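PDB 2HC9: leucine aminopeptidase 1 from Caenorhabditis elegans, which is a zinc-dependent M17 aminopeptidase that releases N-terminal amino acids, preferably leucine, from peptides and probably serves in digestion. Local coordinates for residues Gly16-Leu20 / Glu70-Leu74; Ser202-Arg208 / Pro231-Ser237; Ala248-Lys252 / Ala300-Ile304. The protein carries 1 engineered substitution. All blocks are in the same frame, centred on the assembly; numbering follows the deposited sequence. Where two conformers were deposited one is given.

Interaction 1. Residues Gly16-Leu20 / Glu70-Leu74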
loop_
_atom_site.group_PDB
_atom_site.type_symbol
_atom_site.label_atom_id
_atom_site.label_comp_id
_atom_site.label_asym_id
_atom_site.label_seq_id
_atom_site.Cartn_x
_atom_site.Cartn_y
_atom_site.Cartn_z
ATOM N N GLY A 16 -57.068 3.870 9.256
ATOM C CA GLY A 16 -55.961 4.329 8.430
ATOM C C GLY A 16 -55.342 3.156 7.697
ATOM O O GLY A 16 -55.467 2.006 8.137
ATOM N N LEU A 17 -54.693 3.452 6.572
ATOM C CA LEU A 17 -54.091 2.428 5.717
ATOM C C LEU A 17 -53.108 1.620 6.554
ATOM O O LEU A 17 -52.253 2.187 7.254
ATOM C CB LEU A 17 -53.356 3.072 4.541
ATOM C CG LEU A 17 -52.911 2.122 3.421
ATOM C CD1 LEU A 17 -54.115 1.400 2.778
ATOM C CD2 LEU A 17 -52.129 2.927 2.355
ATOM N N THR A 18 -53.260 0.303 6.494
ATOM C CA THR A 18 -52.503 -0.619 7.348
ATOM C C THR A 18 -51.704 -1.586 6.488
ATOM O O THR A 18 -52.239 -2.200 5.555
ATOM C CB THR A 18 -53.445 -1.420 8.230
ATOM O OG1 THR A 18 -54.157 -0.506 9.053
ATOM C CG2 THR A 18 -52.685 -2.423 9.094
ATOM N N SER A 19 -50.413 -1.682 6.791
ATOM C CA SER A 19 -49.564 -2.769 6.304
ATOM C C SER A 19 -49.572 -3.922 7.288
ATOM O O SER A 19 -49.459 -3.710 8.499
ATOM C CB SER A 19 -48.110 -2.315 6.155
ATOM O OG SER A 19 -47.288 -3.440 5.877
ATOM N N LEU A 20 -49.678 -5.140 6.773
ATOM C CA LEU A 20 -49.724 -6.299 7.637
ATOM C C LEU A 20 -48.504 -7.185 7.397
ATOM O O LEU A 20 -48.216 -7.582 6.263
ATOM C CB LEU A 20 -50.996 -7.127 7.370
ATOM C CG LEU A 20 -51.043 -8.495 8.064
ATOM C CD1 LEU A 20 -51.158 -8.328 9.573
ATOM C CD2 LEU A 20 -52.211 -9.367 7.531
ATOM N N GLU A 70 -48.219 -4.399 -2.405
ATOM C CA GLU A 70 -47.416 -3.436 -1.623
ATOM C C GLU A 70 -47.625 -3.431 -0.110
ATOM O O GLU A 70 -46.766 -2.932 0.614
ATOM C CB GLU A 70 -47.571 -2.012 -2.159
ATOM C CG GLU A 70 -48.976 -1.471 -2.005
ATOM C CD GLU A 70 -49.106 -0.028 -2.449
ATOM O OE1 GLU A 70 -48.124 0.530 -2.987
ATOM O OE2 GLU A 70 -50.194 0.553 -2.222
ATOM N N LEU A 71 -48.747 -3.969 0.359
ATOM C CA LEU A 71 -49.184 -3.753 1.743
ATOM C C LEU A 71 -48.895 -4.897 2.704
ATOM O O LEU A 71 -49.113 -4.765 3.903
ATOM C CB LEU A 71 -50.687 -3.459 1.806
ATOM C CG LEU A 71 -51.151 -2.096 1.295
ATOM C CD1 LEU A 71 -52.683 -2.041 1.218
ATOM C CD2 LEU A 71 -50.568 -0.941 2.105
ATOM N N ALA A 72 -48.464 -6.052 2.213
ATOM C CA ALA A 72 -48.469 -7.211 3.122
ATOM C C ALA A 72 -47.429 -8.264 2.825
ATOM O O ALA A 72 -47.134 -8.536 1.656
ATOM C CB ALA A 72 -49.862 -7.866 3.171
ATOM N N HIS A 73 -46.915 -8.891 3.882
ATOM C CA HIS A 73 -45.843 -9.887 3.765
ATOM C C HIS A 73 -46.026 -11.002 4.789
ATOM O O HIS A 73 -46.488 -10.741 5.902
ATOM C CB HIS A 73 -44.489 -9.215 4.036
ATOM C CG HIS A 73 -44.114 -8.186 3.023
ATOM N ND1 HIS A 73 -44.489 -6.863 3.127
ATOM C CD2 HIS A 73 -43.395 -8.286 1.881
ATOM C CE1 HIS A 73 -44.013 -6.193 2.096
ATOM N NE2 HIS A 73 -43.348 -7.034 1.322
ATOM N N LEU A 74 -45.620 -12.216 4.427
ATOM C CA LEU A 74 -45.402 -13.292 5.401
ATOM C C LEU A 74 -43.888 -13.556 5.487
ATOM O O LEU A 74 -43.230 -13.756 4.471
ATOM C CB LEU A 74 -46.103 -14.574 4.932
ATOM C CG LEU A 74 -45.851 -15.880 5.710
ATOM C CD1 LEU A 74 -46.476 -15.827 7.093
ATOM C CD2 LEU A 74 -46.414 -17.072 4.970
HETATM O O HOH W 1 -45.954 -5.184 4.477
#
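The flat group of this contact is the imidazole of His73, and it reaches Ser19 through a water at its edge. The water lies in the ring plane, 2.6 Å from His73 ND1 and 2.6 Å from Ser19 OG. Ser19 and His73 each have a second conformer, so the bridge describes one arrangement and is doubtful for the others. Ser19 OG stands anti to its backbone nitrogen (chi1 171°), which leads it across to Leu71, 3.0 Å from Leu71 O.

The same carbonyl oxygen accepts Leu20 N at 2.9 Å. Leu20 O in turn accepts His73 N at 3.0 Å. Leu20 thus bonds through N and O to the residues before and after Ala72, the pattern of a parallel bridge. Its bridge partner is Ala72, and their CB atoms lie 4.4 Å apart on one face of the sheet.

Before the regular pairing begins, the contact is greasy. Leu71 folds its isobutyl group over the start of the other segment. Its CG sits beside the backbone nitrogen (chi1 -72°), and its methyls meet Leu17, with Leu71 CD1 4.0 Å from Leu17 CD1. The two leucines cross at about a right angle. Leu71 CD2 also rests near Thr18 O.

The contact lies where two adjacent parallel strands of the N-terminal domain begin, and the family of this domain belongs to the macro clan. Strand 18-25 lies between strands 72-77 and 108-114, with Leu20 packed on Val112 and Ser19 bonded to Asn108 and His110. Leu74 packs against helix 49-58. At the outer end Leu17 touches Arg58 of a second subunit, and Glu70 makes a salt bridge with that same arginine.

Interaction 2. Residues Ser202-Arg208 / Pro231-Ser237; sequences SKITVIR and PAFVVLS
Val206 and Val234 lie side by side and point the same way, with Val206 CG2 4.1 Å from Val234 CG2. They mark the middle of a regular antiparallel pair, in which the strand directions differ by 173°. Three hydrogen-bonded pairs hold it: Lys203 with Ser237, Thr205 with Val235, and Ile207 with Phe233. Thr205 O accepts Val235 N at 2.8 Å. The pair belongs to the mixed sheet of the M17 catalytic domain, where strand 232-238 joins strand 297-307 on its other edge.

The inner strand, 232-237, is buried throughout, and its side chains pack on both faces. Leu236 sets CD2 against the Ile204 side chain, 4.0 Å from Ile204 CG1. On the other face Ile207 brings CD1 to the edge of the Phe233 ring, 4.4 Å from Phe233 CD2. That ring also meets Tyr347 edge-to-face and packs on Leu212. Helix 186-199 covers the face with Val206, Val234 and Ala232.

The outer strand 203-208 is looser. Lys203 touches Ser237 near its CB, but its extended chain (chi1 176°) leads away into an exposed position. Arg208 lays CG 3.7 Å from Pro231 O. Just before the strand, Ser202 OG bonds to Thr200 and Tyr286.

The side chains that meet between the strands are mainly apolar, so the pairing rests on six backbone bonds. His299 satisfies the buried Ser237 hydroxyl, and Asp187 forms a salt bridge with Arg208.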
loop_
_atom_site.group_PDB
_atom_site.type_symbol
_atom_site.label_atom_id
_atom_site.label_comp_id
_atom_site.label_asym_id
_atom_site.label_seq_id
_atom_site.Cartn_x
_atom_site.Cartn_y
_atom_site.Cartn_z
ATOM N N SER A 202 -32.454 8.082 39.164
ATOM C CA SER A 202 -31.082 7.704 39.514
ATOM C C SER A 202 -30.400 8.793 40.313
ATOM O O SER A 202 -30.717 9.991 40.182
ATOM C CB SER A 202 -30.262 7.488 38.220
ATOM O OG SER A 202 -30.782 6.400 37.496
ATOM N N LYS A 203 -29.410 8.388 41.102
ATOM C CA LYS A 203 -28.402 9.336 41.555
ATOM C C LYS A 203 -27.458 9.575 40.374
ATOM O O LYS A 203 -26.910 8.618 39.831
ATOM C CB LYS A 203 -27.642 8.760 42.733
ATOM C CG LYS A 203 -26.511 9.661 43.208
ATOM C CD LYS A 203 -25.795 9.033 44.399
ATOM C CE LYS A 203 -24.621 9.903 44.822
ATOM N NZ LYS A 203 -23.748 9.187 45.797
ATOM N N ILE A 204 -27.269 10.837 39.987
ATOM C CA ILE A 204 -26.517 11.160 38.764
ATOM C C ILE A 204 -25.214 11.877 39.114
ATOM O O ILE A 204 -25.230 12.869 39.844
ATOM C CB ILE A 204 -27.344 12.064 37.827
ATOM C CG1 ILE A 204 -28.695 11.401 37.472
ATOM C CG2 ILE A 204 -26.559 12.432 36.544
ATOM C CD1 ILE A 204 -29.687 12.414 36.869
ATOM N N THR A 205 -24.089 11.359 38.618
ATOM C CA THR A 205 -22.798 12.052 38.767
ATOM C C THR A 205 -22.246 12.367 37.378
ATOM O O THR A 205 -22.255 11.507 36.521
ATOM C CB THR A 205 -21.814 11.168 39.506
ATOM O OG1 THR A 205 -22.417 10.721 40.724
ATOM C CG2 THR A 205 -20.477 11.919 39.812
ATOM N N VAL A 206 -21.824 13.608 37.159
ATOM C CA VAL A 206 -21.214 14.023 35.893
ATOM C C VAL A 206 -19.905 14.690 36.244
ATOM O O VAL A 206 -19.878 15.667 36.997
ATOM C CB VAL A 206 -22.128 15.000 35.092
ATOM C CG1 VAL A 206 -21.410 15.529 33.823
ATOM C CG2 VAL A 206 -23.432 14.310 34.708
ATOM N N ILE A 207 -18.811 14.150 35.714
ATOM C CA ILE A 207 -17.481 14.728 35.922
ATOM C C ILE A 207 -16.960 15.072 34.532
ATOM O O ILE A 207 -16.930 14.218 33.649
ATOM C CB ILE A 207 -16.529 13.722 36.623
ATOM C CG1 ILE A 207 -17.140 13.196 37.942
ATOM C CG2 ILE A 207 -15.155 14.358 36.879
ATOM C CD1 ILE A 207 -16.337 12.071 38.584
ATOM N N ARG A 208 -16.599 16.324 34.316
ATOM C CA ARG A 208 -16.516 16.832 32.948
ATOM C C ARG A 208 -15.267 17.698 32.761
ATOM O O ARG A 208 -14.916 18.432 33.666
ATOM C CB ARG A 208 -17.779 17.653 32.709
ATOM C CG ARG A 208 -17.976 18.050 31.332
ATOM C CD ARG A 208 -19.428 18.403 31.100
ATOM N NE ARG A 208 -19.506 19.039 29.798
ATOM C CZ ARG A 208 -19.411 20.347 29.608
ATOM N NH1 ARG A 208 -19.279 21.154 30.660
ATOM N NH2 ARG A 208 -19.477 20.846 28.381
ATOM N N PRO A 231 -14.458 16.013 27.355
ATOM C CA PRO A 231 -14.711 14.648 27.795
ATOM C C PRO A 231 -15.619 14.656 29.048
ATOM O O PRO A 231 -15.663 15.661 29.766
ATOM C CB PRO A 231 -13.283 14.122 28.144
ATOM C CG PRO A 231 -12.485 15.383 28.480
ATOM C CD PRO A 231 -13.033 16.408 27.497
ATOM N N ALA A 232 -16.312 13.550 29.310
ATOM C CA ALA A 232 -17.148 13.424 30.508
ATOM C C ALA A 232 -17.192 11.992 30.943
ATOM O O ALA A 232 -17.048 11.067 30.134
ATOM C CB ALA A 232 -18.586 13.916 30.236
ATOM N N PHE A 233 -17.410 11.814 32.238
ATOM C CA PHE A 233 -17.752 10.529 32.804
ATOM C C PHE A 233 -19.099 10.699 33.526
ATOM O O PHE A 233 -19.255 11.595 34.370
ATOM C CB PHE A 233 -16.674 10.156 33.815
ATOM C CG PHE A 233 -16.873 8.806 34.471
ATOM C CD1 PHE A 233 -16.842 7.628 33.720
ATOM C CD2 PHE A 233 -17.026 8.719 35.843
ATOM C CE1 PHE A 233 -16.950 6.373 34.316
ATOM C CE2 PHE A 233 -17.144 7.475 36.463
ATOM C CZ PHE A 233 -17.123 6.294 35.710
ATOM N N VAL A 234 -20.067 9.877 33.146
ATOM C CA VAL A 234 -21.418 9.978 33.714
ATOM C C VAL A 234 -21.739 8.687 34.432
ATOM O O VAL A 234 -21.594 7.598 33.857
ATOM C CB VAL A 234 -22.462 10.205 32.599
ATOM C CG1 VAL A 234 -23.914 10.160 33.167
ATOM C CG2 VAL A 234 -22.178 11.544 31.883
ATOM N N VAL A 235 -22.211 8.797 35.673
ATOM C CA VAL A 235 -22.643 7.611 36.426
ATOM C C VAL A 235 -24.135 7.783 36.731
ATOM O O VAL A 235 -24.515 8.807 37.300
ATOM C CB VAL A 235 -21.870 7.475 37.762
ATOM C CG1 VAL A 235 -22.279 6.179 38.496
ATOM C CG2 VAL A 235 -20.355 7.486 37.500
ATOM N N LEU A 236 -24.944 6.790 36.375
ATOM C CA LEU A 236 -26.324 6.708 36.882
ATOM C C LEU A 236 -26.341 5.566 37.872
ATOM O O LEU A 236 -26.003 4.438 37.514
ATOM C CB LEU A 236 -27.299 6.391 35.745
ATOM C CG LEU A 236 -27.115 7.250 34.482
ATOM C CD1 LEU A 236 -28.170 6.847 33.451
ATOM C CD2 LEU A 236 -27.191 8.763 34.828
ATOM N N SER A 237 -26.749 5.850 39.111
ATOM C CA SER A 237 -26.783 4.801 40.144
ATOM C C SER A 237 -28.195 4.529 40.645
ATOM O O SER A 237 -28.943 5.476 40.964
ATOM C CB SER A 237 -25.875 5.176 41.317
ATOM O OG SER A 237 -24.509 5.222 40.885
#

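Interaction 3. Residues Ala248-Lys252 / Ala300-Ile304; sequences ALVGK and ACLCI. With ZN (zinc ion), chain C.
Cys301 O is approached by two groups of the neighbouring strand. Gly251 N donates a hydrogen bond to it at 2.9 Å, and Val250 CA makes a CA-H...O contact at 3.2 Å. The two strands run parallel, 17° apart in direction. The bonds pass from one side to the other in turn. Leu249 O accepts Cys301 N at 2.8 Å. Gly251 O accepts Cys303 N at 3.1 Å.

Val250 carries the side-chain contact on its face. Its CG2 meets Cys301 CB, and its CG1 lies 4.2 Å from Cys303 SG. The sulfur sits beside its own backbone nitrogen (chi1 -55°), which turns it back towards the valine. On the other face Gly251 has no side chain, and Leu302 brings CD2 to 4.6 Å from Gly251 CA.

Lys252, paired with Cys303 further along the strand, leads from the sheet to the active site. Its side chain is fully extended from CB to the amine and puts NZ 2.1 Å from a zinc ion. Asp257, Asp275, Glu336 and a water also bind this metal. Lys252 is therefore a first-shell ligand carried by a strand of the core sheet, at the zinc centre of the M17 catalytic domain.

Strand 246-254 runs between strands 297-307 and 356-361, bonding to Phe358 and Met360 on its far edge. Helix 337-350 packs on the face bearing Val250, Lys252 and Cys303, through Leu341 and Ile340. Helix 186-199 packs across the opposite face, where it touches Leu302 and Ile304.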
loop_
_atom_site.group_PDB
_atom_site.type_symbol
_atom_site.label_atom_id
_atom_site.label_comp_id
_atom_site.label_asym_id
_atom_site.label_seq_id
_atom_site.Cartn_x
_atom_site.Cartn_y
_atom_site.Cartn_z
ATOM N N ALA A 248 -22.076 -3.131 37.815
ATOM C CA ALA A 248 -21.777 -1.935 37.016
ATOM C C ALA A 248 -21.818 -2.284 35.542
ATOM O O ALA A 248 -21.301 -3.331 35.122
ATOM C CB ALA A 248 -20.422 -1.364 37.377
ATOM N N LEU A 249 -22.441 -1.401 34.756
ATOM C CA LEU A 249 -22.443 -1.490 33.307
ATOM C C LEU A 249 -21.614 -0.325 32.767
ATOM O O LEU A 249 -22.080 0.820 32.744
ATOM C CB LEU A 249 -23.880 -1.381 32.746
ATOM C CG LEU A 249 -24.861 -2.403 33.326
ATOM C CD1 LEU A 249 -26.308 -2.100 32.910
ATOM C CD2 LEU A 249 -24.478 -3.859 32.952
ATOM N N VAL A 250 -20.392 -0.631 32.341
ATOM C CA VAL A 250 -19.457 0.410 31.901
ATOM C C VAL A 250 -19.469 0.407 30.361
ATOM O O VAL A 250 -19.248 -0.625 29.744
ATOM C CB VAL A 250 -18.022 0.169 32.454
ATOM C CG1 VAL A 250 -17.091 1.398 32.150
ATOM C CG2 VAL A 250 -18.057 -0.100 34.018
ATOM N N GLY A 251 -19.710 1.567 29.748
ATOM C CA GLY A 251 -19.837 1.657 28.294
ATOM C C GLY A 251 -18.833 2.617 27.661
ATOM O O GLY A 251 -18.582 3.718 28.184
ATOM N N LYS A 252 -18.274 2.201 26.514
ATOM C CA LYS A 252 -17.403 3.059 25.693
ATOM C C LYS A 252 -18.243 4.030 24.888
ATOM O O LYS A 252 -19.017 3.614 24.002
ATOM C CB LYS A 252 -16.565 2.209 24.714
ATOM C CG LYS A 252 -15.702 3.063 23.731
ATOM C CD LYS A 252 -14.924 2.168 22.762
ATOM C CE LYS A 252 -14.213 3.067 21.726
ATOM N NZ LYS A 252 -13.389 2.279 20.722
ATOM N N ALA A 300 -24.844 2.523 35.737
ATOM C CA ALA A 300 -24.375 2.724 34.351
ATOM C C ALA A 300 -23.238 3.736 34.427
ATOM O O ALA A 300 -23.413 4.818 35.002
ATOM C CB ALA A 300 -25.510 3.228 33.457
ATOM N N CYS A 301 -22.066 3.384 33.880
ATOM C CA CYS A 301 -20.910 4.273 33.923
ATOM C C CYS A 301 -20.493 4.516 32.476
ATOM O O CYS A 301 -20.055 3.586 31.799
ATOM C CB CYS A 301 -19.719 3.623 34.656
ATOM S SG CYS A 301 -20.103 3.104 36.348
ATOM N N LEU A 302 -20.652 5.745 32.008
ATOM C CA LEU A 302 -20.463 6.061 30.591
ATOM C C LEU A 302 -19.229 6.914 30.412
ATOM O O LEU A 302 -19.127 7.979 31.001
ATOM C CB LEU A 302 -21.690 6.778 30.019
ATOM C CG LEU A 302 -23.010 6.017 30.275
ATOM C CD1 LEU A 302 -24.146 6.792 29.624
ATOM C CD2 LEU A 302 -23.018 4.551 29.809
ATOM N N CYS A 303 -18.281 6.434 29.595
ATOM C CA CYS A 303 -17.047 7.168 29.373
ATOM C C CYS A 303 -17.198 7.862 28.029
ATOM O O CYS A 303 -17.209 7.188 26.996
ATOM C CB CYS A 303 -15.868 6.171 29.349
ATOM S SG CYS A 303 -15.804 5.132 30.852
ATOM N N ILE A 304 -17.348 9.189 28.046
ATOM C CA ILE A 304 -17.873 9.921 26.869
ATOM C C ILE A 304 -16.808 10.922 26.387
ATOM O O ILE A 304 -16.479 11.873 27.087
ATOM C CB ILE A 304 -19.165 10.676 27.198
ATOM C CG1 ILE A 304 -20.274 9.680 27.592
ATOM C CG2 ILE A 304 -19.645 11.499 25.969
ATOM C CD1 ILE A 304 -21.519 10.371 28.238
HETATM ZN ZN ZN C . -12.676 3.693 19.311
HETATM O O HOH W 2 -11.115 2.580 18.489
#

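Overall arrangement
The three interactions follow one another along the chain. Interaction 1 belongs to the six-stranded sheet of the N-terminal domain, and its centre lies about 44 Å from that of interaction 2 and 40 Å from that of interaction 3. Interactions 2 and 3 share the mixed sheet of the catalytic domain, with centres about 9 Å apart. They join through strands 232-238 and 297-307, where probable hydrogen bonds link Val234 to Leu302 and Ala232 to Ile304. The order across this part of the sheet is 203-208, 232-238, 297-307, 246-254. It leads inward from an outer strand to the strand bearing the zinc ligand Lys252.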